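Local coordinates for protein PnpC (Pseudomonas putida, PDB 3N9T) that probably catalyses the intradiol ring cleavage of hydroxyquinol by dioxygen at a non-haem iron(III) centre, as a hydroxyquinol 1,2-dioxygenase, at residues Asn98-Thr103 / Ala281-Val286; Val145-Asp150 / Phe221-Pro226. All coordinates share one frame; numbering follows the deposited sequence.

Two contacts on one β-sheet meet in a shared hydrophobic core: their centres lie about 12 Å apart. Contact 1 ties the loop after the helical N-terminal part to strand 278-287, and contact 2, nested along the chain inside the loop closed by contact 1, pairs strands 148-152 and 214-224. The link is F285, whose CG packs against I223 CD1 at 3.5 Å while its CZ meets F221 CD2 at 3.6 Å. F221 directly follows H220, which binds iron(III) with Y160, Y194 and H218. Contact 2 is the closer to the metal, through F221: the side chain of F221 lies about 10 Å from the iron and that of F285 about 14 Å.

Contact 1 (Asn98-Thr103 / Ala281-Val286); sequences NATETT and AYYEFV
T100 and V286 form a pair of hydrogen bonds that ties the loop following the helical N-terminal part to strand 278-287 in the catalytic β-sandwich of the intradiol dioxygenase fold. T100 N donates to V286 O at 2.8 Å, and V286 N returns a nearly straight bond to T100 OG1 at 2.9 Å (173° at the hydrogen). The pair illustrates how a strand N-H can be met by a side-chain hydroxyl, much as a strand partner's carbonyl would meet it in a regular ladder.

The threonine's rotation serves both of its branches: with OG1 beside the backbone N (chi1 -52°), CG2, anti to that N, comes to 3.7 Å from Y283 OH, at the edge of that ring. V286 is covered in turn by N98 and A99, which precede T100. Its CB rests 3.4 Å from N98 O, while its CG1 touches A99 CA and lies 4.0 Å from both N98 OD1 and N98 ND2, the N98 and V286 side chains crossing at about a right angle.

Two waters extend this pairing. Water 1 is hydrogen-bonded to T100 OG1 at 2.7 Å and donates to E284 O; water 2 donates to both T100 O and V286 O, giving the V286 carbonyl a second donor. Farther out, Y283 OH is hydrogen-bonded to S254 O, and the same tyrosine places CD2 over the centre of the F285 ring, 3.6 Å above its plane.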
loop_
_atom_site.group_PDB
_atom_site.type_symbol
_atom_site.label_atom_id
_atom_site.label_comp_id
_atom_site.label_asym_id
_atom_site.label_seq_id
_atom_site.Cartn_x
_atom_site.Cartn_y
_atom_site.Cartn_z
ATOM N N ASN A 98 -18.509 21.009 22.557
ATOM C CA ASN A 98 -19.299 19.837 22.849
ATOM C C ASN A 98 -20.061 19.422 21.565
ATOM O O ASN A 98 -21.153 18.845 21.675
ATOM C CB ASN A 98 -20.319 20.129 23.973
ATOM C CG ASN A 98 -21.263 21.305 23.628
ATOM O OD1 ASN A 98 -20.860 22.273 22.964
ATOM N ND2 ASN A 98 -22.505 21.233 24.091
ATOM N N ALA A 99 -19.521 19.753 20.378
ATOM C CA ALA A 99 -20.206 19.398 19.114
ATOM C C ALA A 99 -20.222 17.866 18.967
ATOM O O ALA A 99 -19.330 17.144 19.489
ATOM C CB ALA A 99 -19.534 20.067 17.905
ATOM N N THR A 100 -21.268 17.330 18.326
ATOM C CA THR A 100 -21.280 15.884 18.164
ATOM C C THR A 100 -20.056 15.395 17.390
ATOM O O THR A 100 -19.708 15.994 16.404
ATOM C CB THR A 100 -22.570 15.378 17.443
ATOM O OG1 THR A 100 -23.683 15.922 18.141
ATOM C CG2 THR A 100 -22.622 13.853 17.476
ATOM N N GLU A 101 -19.424 14.315 17.857
ATOM C CA GLU A 101 -18.285 13.692 17.166
ATOM C C GLU A 101 -18.656 13.141 15.787
ATOM O O GLU A 101 -19.824 12.759 15.515
ATOM C CB GLU A 101 -17.691 12.576 18.055
ATOM C CG GLU A 101 -17.048 13.173 19.335
ATOM C CD GLU A 101 -16.271 12.180 20.180
ATOM O OE1 GLU A 101 -16.894 11.474 21.017
ATOM O OE2 GLU A 101 -15.023 12.164 20.060
ATOM N N THR A 102 -17.687 13.150 14.892
ATOM C CA THR A 102 -17.940 12.709 13.538
ATOM C C THR A 102 -17.503 11.235 13.308
ATOM O O THR A 102 -16.830 10.624 14.135
ATOM C CB THR A 102 -17.141 13.586 12.556
ATOM O OG1 THR A 102 -15.737 13.349 12.756
ATOM C CG2 THR A 102 -17.484 15.056 12.742
ATOM N N THR A 103 -17.897 10.671 12.175
ATOM C CA THR A 103 -17.356 9.391 11.700
ATOM C C THR A 103 -17.264 9.463 10.173
ATOM O O THR A 103 -17.717 10.454 9.544
ATOM C CB THR A 103 -18.339 8.238 11.959
ATOM O OG1 THR A 103 -19.529 8.455 11.146
ATOM C CG2 THR A 103 -18.718 8.164 13.459
ATOM N N ALA A 281 -35.010 5.533 21.218
ATOM C CA ALA A 281 -33.651 6.061 21.398
ATOM C C ALA A 281 -33.697 7.606 21.226
ATOM O O ALA A 281 -34.218 8.109 20.206
ATOM C CB ALA A 281 -32.734 5.428 20.392
ATOM N N TYR A 282 -33.148 8.311 22.205
ATOM C CA TYR A 282 -33.265 9.756 22.287
ATOM C C TYR A 282 -31.887 10.339 22.125
ATOM O O TYR A 282 -30.971 9.954 22.886
ATOM C CB TYR A 282 -33.809 10.220 23.689
ATOM C CG TYR A 282 -33.903 11.751 23.776
ATOM C CD1 TYR A 282 -34.935 12.429 23.172
ATOM C CD2 TYR A 282 -32.926 12.486 24.463
ATOM C CE1 TYR A 282 -35.005 13.809 23.214
ATOM C CE2 TYR A 282 -32.998 13.828 24.549
ATOM C CZ TYR A 282 -34.021 14.493 23.908
ATOM O OH TYR A 282 -34.088 15.848 23.933
ATOM N N TYR A 283 -31.715 11.291 21.215
ATOM C CA TYR A 283 -30.383 11.841 21.050
ATOM C C TYR A 283 -30.352 13.340 20.753
ATOM O O TYR A 283 -31.114 13.797 19.906
ATOM C CB TYR A 283 -29.585 11.052 19.996
ATOM C CG TYR A 283 -28.029 11.322 20.079
ATOM C CD1 TYR A 283 -27.233 10.592 20.954
ATOM C CD2 TYR A 283 -27.418 12.315 19.291
ATOM C CE1 TYR A 283 -25.863 10.807 21.056
ATOM C CE2 TYR A 283 -26.044 12.534 19.363
ATOM C CZ TYR A 283 -25.276 11.781 20.263
ATOM O OH TYR A 283 -23.921 11.950 20.344
ATOM N N GLU A 284 -29.484 14.091 21.437
ATOM C CA GLU A 284 -29.352 15.518 21.056
ATOM C C GLU A 284 -28.046 15.803 20.272
ATOM O O GLU A 284 -26.917 15.680 20.814
ATOM C CB GLU A 284 -29.495 16.445 22.252
ATOM C CG GLU A 284 -30.821 16.216 22.950
ATOM C CD GLU A 284 -31.007 17.138 24.153
ATOM O OE1 GLU A 284 -29.994 17.621 24.696
ATOM O OE2 GLU A 284 -32.168 17.363 24.535
ATOM N N PHE A 285 -28.210 16.135 18.995
ATOM C CA PHE A 285 -27.066 16.489 18.177
ATOM C C PHE A 285 -26.687 17.958 18.417
ATOM O O PHE A 285 -27.555 18.821 18.584
ATOM C CB PHE A 285 -27.398 16.342 16.706
ATOM C CG PHE A 285 -27.620 14.924 16.295
ATOM C CD1 PHE A 285 -26.504 14.082 16.024
ATOM C CD2 PHE A 285 -28.930 14.435 16.138
ATOM C CE1 PHE A 285 -26.682 12.712 15.648
ATOM C CE2 PHE A 285 -29.136 13.035 15.766
ATOM C CZ PHE A 285 -27.963 12.185 15.554
ATOM N N VAL A 286 -25.392 18.210 18.405
ATOM C CA VAL A 286 -24.840 19.535 18.610
ATOM C C VAL A 286 -23.968 19.853 17.366
ATOM O O VAL A 286 -23.038 19.117 17.059
ATOM C CB VAL A 286 -24.042 19.619 19.969
ATOM C CG1 VAL A 286 -23.417 21.015 20.163
ATOM C CG2 VAL A 286 -24.962 19.222 21.187
HETATM O O HOH W 1 -24.079 14.996 20.626
HETATM O O HOH W 2 -20.944 18.429 15.378
#

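Contact 2 (Val145-Asp150 / Phe221-Pro226); sequences VGAVLD and FMIQAP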
loop_
_atom_site.group_PDB
_atom_site.type_symbol
_atom_site.label_atom_id
_atom_site.label_comp_id
_atom_site.label_asym_id
_atom_site.label_seq_id
_atom_site.Cartn_x
_atom_site.Cartn_y
_atom_site.Cartn_z
ATOM N N VAL A 145 -33.235 25.229 13.794
ATOM C CA VAL A 145 -34.541 25.060 13.205
ATOM C C VAL A 145 -34.412 24.735 11.739
ATOM O O VAL A 145 -33.654 25.378 11.044
ATOM C CB VAL A 145 -35.376 26.376 13.417
ATOM C CG1 VAL A 145 -36.700 26.310 12.639
ATOM C CG2 VAL A 145 -35.554 26.596 14.964
ATOM N N GLY A 146 -35.118 23.721 11.260
ATOM C CA GLY A 146 -35.063 23.390 9.832
ATOM C C GLY A 146 -33.768 22.673 9.402
ATOM O O GLY A 146 -33.504 22.478 8.200
ATOM N N ALA A 147 -32.988 22.200 10.364
ATOM C CA ALA A 147 -31.914 21.285 9.979
ATOM C C ALA A 147 -32.466 20.093 9.204
ATOM O O ALA A 147 -33.574 19.621 9.456
ATOM C CB ALA A 147 -31.213 20.817 11.228
ATOM N N VAL A 148 -31.688 19.585 8.260
ATOM C CA VAL A 148 -32.060 18.448 7.483
ATOM C C VAL A 148 -31.190 17.234 7.959
ATOM O O VAL A 148 -29.984 17.358 8.007
ATOM C CB VAL A 148 -31.838 18.725 5.922
ATOM C CG1 VAL A 148 -32.021 17.528 5.208
ATOM C CG2 VAL A 148 -32.917 19.626 5.369
ATOM N N LEU A 149 -31.825 16.125 8.374
ATOM C CA LEU A 149 -31.146 14.920 8.862
ATOM C C LEU A 149 -31.381 13.852 7.817
ATOM O O LEU A 149 -32.520 13.350 7.706
ATOM C CB LEU A 149 -31.764 14.421 10.195
ATOM C CG LEU A 149 -31.657 15.435 11.343
ATOM C CD1 LEU A 149 -32.890 16.414 11.358
ATOM C CD2 LEU A 149 -31.542 14.746 12.659
ATOM N N ASP A 150 -30.329 13.507 7.057
ATOM C CA ASP A 150 -30.409 12.377 6.102
ATOM C C ASP A 150 -30.004 11.173 6.880
ATOM O O ASP A 150 -28.893 11.165 7.457
ATOM C CB ASP A 150 -29.390 12.549 4.957
ATOM C CG ASP A 150 -29.814 13.645 3.950
ATOM O OD1 ASP A 150 -30.966 13.610 3.500
ATOM O OD2 ASP A 150 -28.993 14.536 3.666
ATOM N N PHE A 221 -26.203 9.188 10.252
ATOM C CA PHE A 221 -26.777 10.558 10.099
ATOM C C PHE A 221 -25.838 11.487 9.305
ATOM O O PHE A 221 -24.603 11.531 9.591
ATOM C CB PHE A 221 -26.961 11.234 11.447
ATOM C CG PHE A 221 -28.108 10.705 12.252
ATOM C CD1 PHE A 221 -27.979 9.470 12.926
ATOM C CD2 PHE A 221 -29.323 11.410 12.318
ATOM C CE1 PHE A 221 -29.036 8.965 13.671
ATOM C CE2 PHE A 221 -30.402 10.912 13.109
ATOM C CZ PHE A 221 -30.261 9.667 13.750
ATOM N N MET A 222 -26.424 12.259 8.371
ATOM C CA MET A 222 -25.784 13.450 7.850
ATOM C C MET A 222 -26.726 14.618 8.102
ATOM O O MET A 222 -27.850 14.620 7.615
ATOM C CB MET A 222 -25.521 13.306 6.338
ATOM C CG MET A 222 -24.868 14.650 5.707
ATOM S SD MET A 222 -24.539 14.362 3.997
ATOM C CE MET A 222 -22.828 14.377 3.938
ATOM N N ILE A 223 -26.279 15.600 8.869
ATOM C CA ILE A 223 -27.129 16.710 9.287
ATOM C C ILE A 223 -26.552 18.002 8.722
ATOM O O ILE A 223 -25.352 18.238 8.840
ATOM C CB ILE A 223 -27.168 16.786 10.831
ATOM C CG1 ILE A 223 -27.545 15.396 11.374
ATOM C CG2 ILE A 223 -28.166 17.858 11.346
ATOM C CD1 ILE A 223 -27.733 15.304 12.808
ATOM N N GLN A 224 -27.404 18.811 8.088
ATOM C CA GLN A 224 -26.990 20.065 7.482
ATOM C C GLN A 224 -27.974 21.149 7.895
ATOM O O GLN A 224 -29.166 20.880 8.014
ATOM C CB GLN A 224 -26.963 19.942 5.943
ATOM C CG GLN A 224 -25.810 19.129 5.433
ATOM C CD GLN A 224 -25.925 18.893 3.967
ATOM O OE1 GLN A 224 -26.642 18.011 3.520
ATOM N NE2 GLN A 224 -25.256 19.700 3.214
ATOM N N ALA A 225 -27.456 22.356 8.121
ATOM C CA ALA A 225 -28.286 23.535 8.311
ATOM C C ALA A 225 -27.506 24.815 7.958
ATOM O O ALA A 225 -26.310 24.897 8.200
ATOM C CB ALA A 225 -28.789 23.634 9.771
ATOM N N PRO A 226 -28.218 25.830 7.431
ATOM C CA PRO A 226 -27.587 27.117 7.024
ATOM C C PRO A 226 -26.886 27.725 8.226
ATOM O O PRO A 226 -27.467 27.821 9.305
ATOM C CB PRO A 226 -28.792 27.981 6.582
ATOM C CG PRO A 226 -29.854 26.922 6.141
ATOM C CD PRO A 226 -29.677 25.812 7.207
HETATM O O HOH W 3 -28.342 16.336 5.324
#
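A147 opens the approach to F221-P226 with its methyl group, whose CB lies 4.0 Å from A225 CB, just before the chain enters an antiparallel strand pair of the catalytic β-sandwich. The short strand segments run at 161° to each other, and the ladder shows how a regular backbone exchange sets L149 and I223 on one face and V148, D150, M222 and Q224 on the other.

V148 and Q224 make the first hydrogen-bonded pair: V148 N donates to Q224 O at 2.8 Å, and Q224 N answers to V148 O at 3.0 Å. V148 O also receives a CA-H...O contact from I223 CA.

L149 faces I223 in a non-hydrogen-bonded pair, and here side chains carry the contact. With CG beside its backbone N (chi1 -61°), the leucine runs alongside both I223 and F221, pointing the same way as they do. Its CD2 branch touches I223 CD1 at 3.9 Å and comes to the edge of the F221 ring, 4.0 Å from F221 CD2. Cut back to an alanine, this position would probably leave a gap between I223 CD1 and the edge of the F221 ring, with that edge less firmly held.

D150 and M222 restore the hydrogen-bonded pattern, with D150 N donating to M222 O at 2.8 Å and M222 N to D150 O at 2.9 Å. Their side chains share the V148 and Q224 face, where the buried carboxylate is engaged by a salt bridge from R175 NE to D150 OD1. The other oxygen, D150 OD2, lies 4.2 Å from Q224 OE1, the two side chains crossing with carboxylate and amide planes 54° apart.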